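Local coordinates for protein enoyl-CoA hydratase/carnithine racemase (Thermus thermophilus JL-18, PDB 6SL9) that probably catalyses an isomerisation that forms oxepin-CoA in phenylacetic acid catabolism, as a crotonase-family enzyme, at residues Leu15-Asn20 with Asp34-Ala39; Asn26-Glu31 with Ala107-Ser112. All coordinates share one frame; numbering follows the deposited sequence.

Contact 1. Residues Leu15-Asn20 with Asp34-Ala39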
loop_
_atom_site.group_PDB
_atom_site.type_symbol
_atom_site.label_atom_id
_atom_site.label_comp_id
_atom_site.label_asym_id
_atom_site.label_seq_id
_atom_site.Cartn_x
_atom_site.Cartn_y
_atom_site.Cartn_z
ATOM N N LEU A 15 -2.749 2.458 -30.716
ATOM C CA LEU A 15 -2.519 1.091 -31.203
ATOM C C LEU A 15 -3.399 0.160 -30.352
ATOM O O LEU A 15 -3.150 0.038 -29.175
ATOM C CB LEU A 15 -1.040 0.729 -31.152
ATOM C CG LEU A 15 -0.710 -0.686 -31.585
ATOM C CD1 LEU A 15 -1.034 -0.930 -33.040
ATOM C CD2 LEU A 15 0.751 -0.996 -31.351
ATOM N N VAL A 16 -4.315 -0.528 -31.020
ATOM C CA VAL A 16 -5.220 -1.494 -30.389
ATOM C C VAL A 16 -4.649 -2.890 -30.600
ATOM O O VAL A 16 -4.478 -3.322 -31.769
ATOM C CB VAL A 16 -6.631 -1.361 -30.944
ATOM C CG1 VAL A 16 -7.532 -2.331 -30.178
ATOM C CG2 VAL A 16 -7.198 0.031 -30.847
ATOM N N LEU A 17 -4.372 -3.532 -29.497
ATOM C CA LEU A 17 -3.844 -4.915 -29.455
ATOM C C LEU A 17 -4.912 -5.852 -28.917
ATOM O O LEU A 17 -5.456 -5.583 -27.854
ATOM C CB LEU A 17 -2.599 -4.983 -28.576
ATOM C CG LEU A 17 -1.452 -4.063 -29.009
ATOM C CD1 LEU A 17 -0.239 -4.224 -28.107
ATOM C CD2 LEU A 17 -1.067 -4.262 -30.489
ATOM N N THR A 18 -5.161 -6.944 -29.615
ATOM C CA THR A 18 -6.192 -7.899 -29.221
ATOM C C THR A 18 -5.570 -9.277 -29.123
ATOM O O THR A 18 -5.091 -9.814 -30.141
ATOM C CB THR A 18 -7.392 -7.851 -30.164
ATOM O OG1 THR A 18 -7.857 -6.523 -30.330
ATOM C CG2 THR A 18 -8.503 -8.753 -29.664
ATOM N N LEU A 19 -5.616 -9.837 -27.921
ATOM C CA LEU A 19 -5.241 -11.251 -27.725
ATOM C C LEU A 19 -6.200 -12.113 -28.559
ATOM O O LEU A 19 -7.446 -11.993 -28.407
ATOM C CB LEU A 19 -5.306 -11.666 -26.243
ATOM C CG LEU A 19 -4.550 -10.756 -25.278
ATOM C CD1 LEU A 19 -4.789 -11.235 -23.885
ATOM C CD2 LEU A 19 -3.090 -10.663 -25.595
ATOM N N ASN A 20 -5.655 -13.006 -29.395
ATOM C CA ASN A 20 -6.509 -13.640 -30.430
ATOM C C ASN A 20 -6.230 -15.141 -30.507
ATOM O O ASN A 20 -5.777 -15.654 -31.536
ATOM C CB ASN A 20 -6.280 -12.965 -31.771
ATOM C CG ASN A 20 -7.252 -13.470 -32.803
ATOM O OD1 ASN A 20 -8.407 -13.728 -32.454
ATOM N ND2 ASN A 20 -6.814 -13.550 -34.061
ATOM N N ASP A 34 5.969 -13.699 -27.311
ATOM C CA ASP A 34 6.905 -13.062 -28.250
ATOM C C ASP A 34 6.142 -12.060 -29.142
ATOM O O ASP A 34 6.674 -11.003 -29.441
ATOM C CB ASP A 34 7.604 -14.114 -29.081
ATOM C CG ASP A 34 8.684 -14.884 -28.320
ATOM O OD1 ASP A 34 9.118 -14.438 -27.258
ATOM O OD2 ASP A 34 9.169 -15.880 -28.904
ATOM N N ALA A 35 4.946 -12.425 -29.611
ATOM C CA ALA A 35 4.156 -11.551 -30.492
ATOM C C ALA A 35 3.694 -10.318 -29.707
ATOM O O ALA A 35 3.662 -9.209 -30.264
ATOM C CB ALA A 35 3.036 -12.321 -31.128
ATOM N N LEU A 36 3.341 -10.460 -28.436
ATOM C CA LEU A 36 2.927 -9.319 -27.625
ATOM C C LEU A 36 4.099 -8.359 -27.417
ATOM O O LEU A 36 3.947 -7.141 -27.606
ATOM C CB LEU A 36 2.369 -9.813 -26.303
ATOM C CG LEU A 36 1.922 -8.716 -25.323
ATOM C CD1 LEU A 36 0.873 -7.800 -25.948
ATOM C CD2 LEU A 36 1.377 -9.321 -24.017
ATOM N N TYR A 37 5.255 -8.888 -27.074
ATOM C CA TYR A 37 6.487 -8.108 -26.940
ATOM C C TYR A 37 6.705 -7.306 -28.231
ATOM O O TYR A 37 6.972 -6.109 -28.202
ATOM C CB TYR A 37 7.666 -9.019 -26.620
ATOM C CG TYR A 37 8.976 -8.306 -26.427
ATOM C CD1 TYR A 37 9.768 -8.035 -27.513
ATOM C CD2 TYR A 37 9.422 -7.968 -25.182
ATOM C CE1 TYR A 37 11.003 -7.412 -27.360
ATOM C CE2 TYR A 37 10.624 -7.328 -24.996
ATOM C CZ TYR A 37 11.428 -7.053 -26.096
ATOM O OH TYR A 37 12.667 -6.477 -25.943
ATOM N N ALA A 38 6.673 -8.002 -29.379
ATOM C CA ALA A 38 6.970 -7.360 -30.656
ATOM C C ALA A 38 5.964 -6.226 -30.904
ATOM O O ALA A 38 6.350 -5.160 -31.449
ATOM C CB ALA A 38 6.978 -8.364 -31.785
ATOM N N ALA A 39 4.694 -6.438 -30.582
ATOM C CA ALA A 39 3.646 -5.426 -30.829
ATOM C C ALA A 39 3.845 -4.227 -29.902
ATOM O O ALA A 39 3.668 -3.094 -30.327
ATOM C CB ALA A 39 2.307 -6.033 -30.634
#

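Contact 2. Residues Asn26-Glu31 with Ala107-Ser112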
loop_
_atom_site.group_PDB
_atom_site.type_symbol
_atom_site.label_atom_id
_atom_site.label_comp_id
_atom_site.label_asym_id
_atom_site.label_seq_id
_atom_site.Cartn_x
_atom_site.Cartn_y
_atom_site.Cartn_z
ATOM N N ASN A 26 -7.862 -17.300 -25.130
ATOM C CA ASN A 26 -6.646 -16.462 -25.209
ATOM C C ASN A 26 -5.577 -16.941 -24.247
ATOM O O ASN A 26 -4.839 -16.111 -23.654
ATOM C CB ASN A 26 -6.991 -14.983 -25.074
ATOM C CG ASN A 26 -8.072 -14.578 -26.050
ATOM O OD1 ASN A 26 -8.085 -15.034 -27.196
ATOM N ND2 ASN A 26 -8.956 -13.697 -25.613
ATOM N N ALA A 27 -5.426 -18.240 -24.165
ATOM C CA ALA A 27 -4.430 -18.836 -23.275
ATOM C C ALA A 27 -3.044 -18.394 -23.718
ATOM O O ALA A 27 -2.756 -18.331 -24.915
ATOM C CB ALA A 27 -4.617 -20.307 -23.258
ATOM N N ILE A 28 -2.202 -18.143 -22.725
ATOM C CA ILE A 28 -0.844 -17.592 -22.947
ATOM C C ILE A 28 0.155 -18.700 -23.298
ATOM O O ILE A 28 0.218 -19.726 -22.620
ATOM C CB ILE A 28 -0.428 -16.760 -21.728
ATOM C CG1 ILE A 28 -1.287 -15.493 -21.641
ATOM C CG2 ILE A 28 1.068 -16.464 -21.756
ATOM C CD1 ILE A 28 -1.239 -14.814 -20.296
ATOM N N THR A 29 0.957 -18.453 -24.324
ATOM C CA THR A 29 2.102 -19.297 -24.701
ATOM C C THR A 29 3.304 -18.405 -24.954
ATOM O O THR A 29 3.161 -17.194 -25.168
ATOM C CB THR A 29 1.822 -20.120 -25.950
ATOM O OG1 THR A 29 1.617 -19.206 -27.033
ATOM C CG2 THR A 29 0.717 -21.092 -25.723
ATOM N N GLY A 30 4.468 -19.035 -25.017
ATOM C CA GLY A 30 5.689 -18.279 -25.358
ATOM C C GLY A 30 5.540 -17.628 -26.705
ATOM O O GLY A 30 6.002 -16.516 -26.899
ATOM N N GLU A 31 4.946 -18.324 -27.670
ATOM C CA GLU A 31 4.733 -17.722 -28.996
ATOM C C GLU A 31 3.887 -16.439 -28.893
ATOM O O GLU A 31 4.208 -15.413 -29.509
ATOM C CB GLU A 31 4.087 -18.745 -29.895
ATOM C CG GLU A 31 3.797 -18.177 -31.265
ATOM C CD GLU A 31 3.038 -19.076 -32.242
ATOM O OE1 GLU A 31 2.617 -20.213 -31.828
ATOM O OE2 GLU A 31 2.893 -18.639 -33.395
ATOM N N ALA A 107 -7.673 -14.676 -15.749
ATOM C CA ALA A 107 -7.254 -15.649 -14.720
ATOM C C ALA A 107 -5.751 -15.905 -14.823
ATOM O O ALA A 107 -5.206 -15.943 -15.943
ATOM C CB ALA A 107 -8.017 -16.956 -14.871
ATOM N N GLY A 108 -5.118 -16.152 -13.696
ATOM C CA GLY A 108 -3.683 -16.501 -13.715
ATOM C C GLY A 108 -2.868 -15.407 -14.354
ATOM O O GLY A 108 -3.090 -14.223 -14.084
ATOM N N ALA A 109 -2.011 -15.748 -15.283
ATOM C CA ALA A 109 -1.213 -14.726 -15.996
ATOM C C ALA A 109 -2.093 -13.820 -16.835
ATOM O O ALA A 109 -1.671 -12.725 -17.176
ATOM C CB ALA A 109 -0.126 -15.335 -16.811
ATOM N N GLY A 110 -3.308 -14.236 -17.164
ATOM C CA GLY A 110 -4.235 -13.309 -17.837
ATOM C C GLY A 110 -4.629 -12.166 -16.908
ATOM O O GLY A 110 -4.779 -11.033 -17.351
ATOM N N MET A 111 -4.836 -12.479 -15.619
ATOM C CA MET A 111 -5.075 -11.441 -14.600
ATOM C C MET A 111 -3.806 -10.585 -14.456
ATOM O O MET A 111 -3.910 -9.356 -14.422
ATOM C CB MET A 111 -5.479 -12.067 -13.273
ATOM C CG MET A 111 -5.669 -11.077 -12.185
ATOM S SD MET A 111 -6.508 -11.848 -10.791
ATOM C CE MET A 111 -6.561 -10.490 -9.622
ATOM N N SER A 112 -2.629 -11.209 -14.378
ATOM C CA SER A 112 -1.370 -10.448 -14.323
ATOM C C SER A 112 -1.292 -9.430 -15.448
ATOM O O SER A 112 -1.031 -8.234 -15.196
ATOM C CB SER A 112 -0.151 -11.375 -14.359
ATOM O OG SER A 112 -0.231 -12.436 -13.398
#

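Contact 1. Residues Leu15-Asn20 with Asp34-Ala39
Leu-17 sets both of its methyl groups against the single methyl of Ala-39, coming from the strand side, with Leu-17 CD2 3.8 Å from Ala-39 CB and Leu-17 CD1 4.0 Å from the same atom. Both CA-CB bonds aim across the interface, and their CA atoms, 7.6 Å apart, are the nearest pair between the two segments. In Leu-17 the CG lies opposite the carbonyl carbon (chi1 -58°), which carries the branch point off the strand with both methyls presented to the helix. The CD1 branch also reaches Leu-36 one helical turn back, at a looser 4.3 Å to Leu-36 CD1. Leu-36 starts beside the interface, but the end of its side chain bends nearer to the strand; it also packs on Val-87 of helix 77-93.

Leu-15, two residues earlier on the same strand face, takes a different torsion: its CG stands opposite the backbone N (chi1 178°), and CD2 approaches Ala-39 O at 3.7 Å, a van der Waals contact of a methyl with a carbonyl oxygen.

The short axes of strand 15-19 and helix 34-39 run antiparallel, at 176°, and approach to 10.4 Å, as expected for the first two elements of the beta-alpha-beta crossover in which helix 30-45 runs back against strand 14-19 and strand 51-56 follows, parallel to strand 14-19. Strand 51-56 and Ala-51 at its start hydrogen-bond the backbone of Leu-15 and Leu-17. With no hydrogen bond between the two segments, cohesion here rests on dispersion and on the exclusion of water from buried leucine and alanine methyls.

Contact 2. Residues Asn26-Glu31 with Ala107-Ser112
Ile-28 has its CG1 opposite the carbonyl carbon (chi1 -68°), and the chain then continues nearly extended to CD1 (chi2 164°), so that this terminal methyl meets Ala-109 at the start of helix 109-115. There CD1 is 3.7 Å from Ala-109 CB and equally close to Ala-109 C, touching the side chain and the backbone of the first helical turn together. It also lies 3.8 Å from Gly-110 N. CG2 stands anti to the backbone N, and the CG1-CD1 arm makes the contact. Ile-28 was modelled in two conformers, so these details describe one of them.

Gly-110 N is already engaged, donating to Ala-107 O at 2.8 Å, and the methyl therefore packs against a peptide nitrogen whose hydrogen-bonding need is met. Gly-108, at the N-cap position, makes the turn from strand 105-107 into the helix with a positive phi of 59°. On its own side, the backbone of Ile-28 is held by hydrogen bonds to Gly-64 and Asp-66, and Thr-29, at the N-cap position of helix 30-45, accepts a hydrogen bond from Leu-32 N with its OG1.

In crotonase-fold enzymes the N-terminal end of the helix corresponding to 109-115 usually supplies one of the two peptide N-H groups of the oxyanion hole for the thioester carbonyl. The position of Ile-28, against the first residues of that helix, is consistent with a place next to the corresponding site here. The contact itself is small: a single buried methyl, from the residue before the N-cap of helix 30-45, packs on the first turn of helix 109-115 by van der Waals contact alone, with no directional bond between the segments.

Contact 1 and contact 2 share helix 30-45: its body packs on strand 14-19 in the first, while the residues leading into it reach helix 109-115 in the second. Their centres are about 12 Å apart, and they meet where Asn-26 OD1 lies 3.3 Å from Leu-19 O, a packing contact. The same OD1 accepts a hydrogen bond from Arg-21 N, tying the residues just after the strand to those leading into the helix. Contact 1 thus belongs to the frame of the six-stranded sheet, and contact 2 links that frame to the helix start that, as in other crotonases, probably contributes to the oxyanion hole.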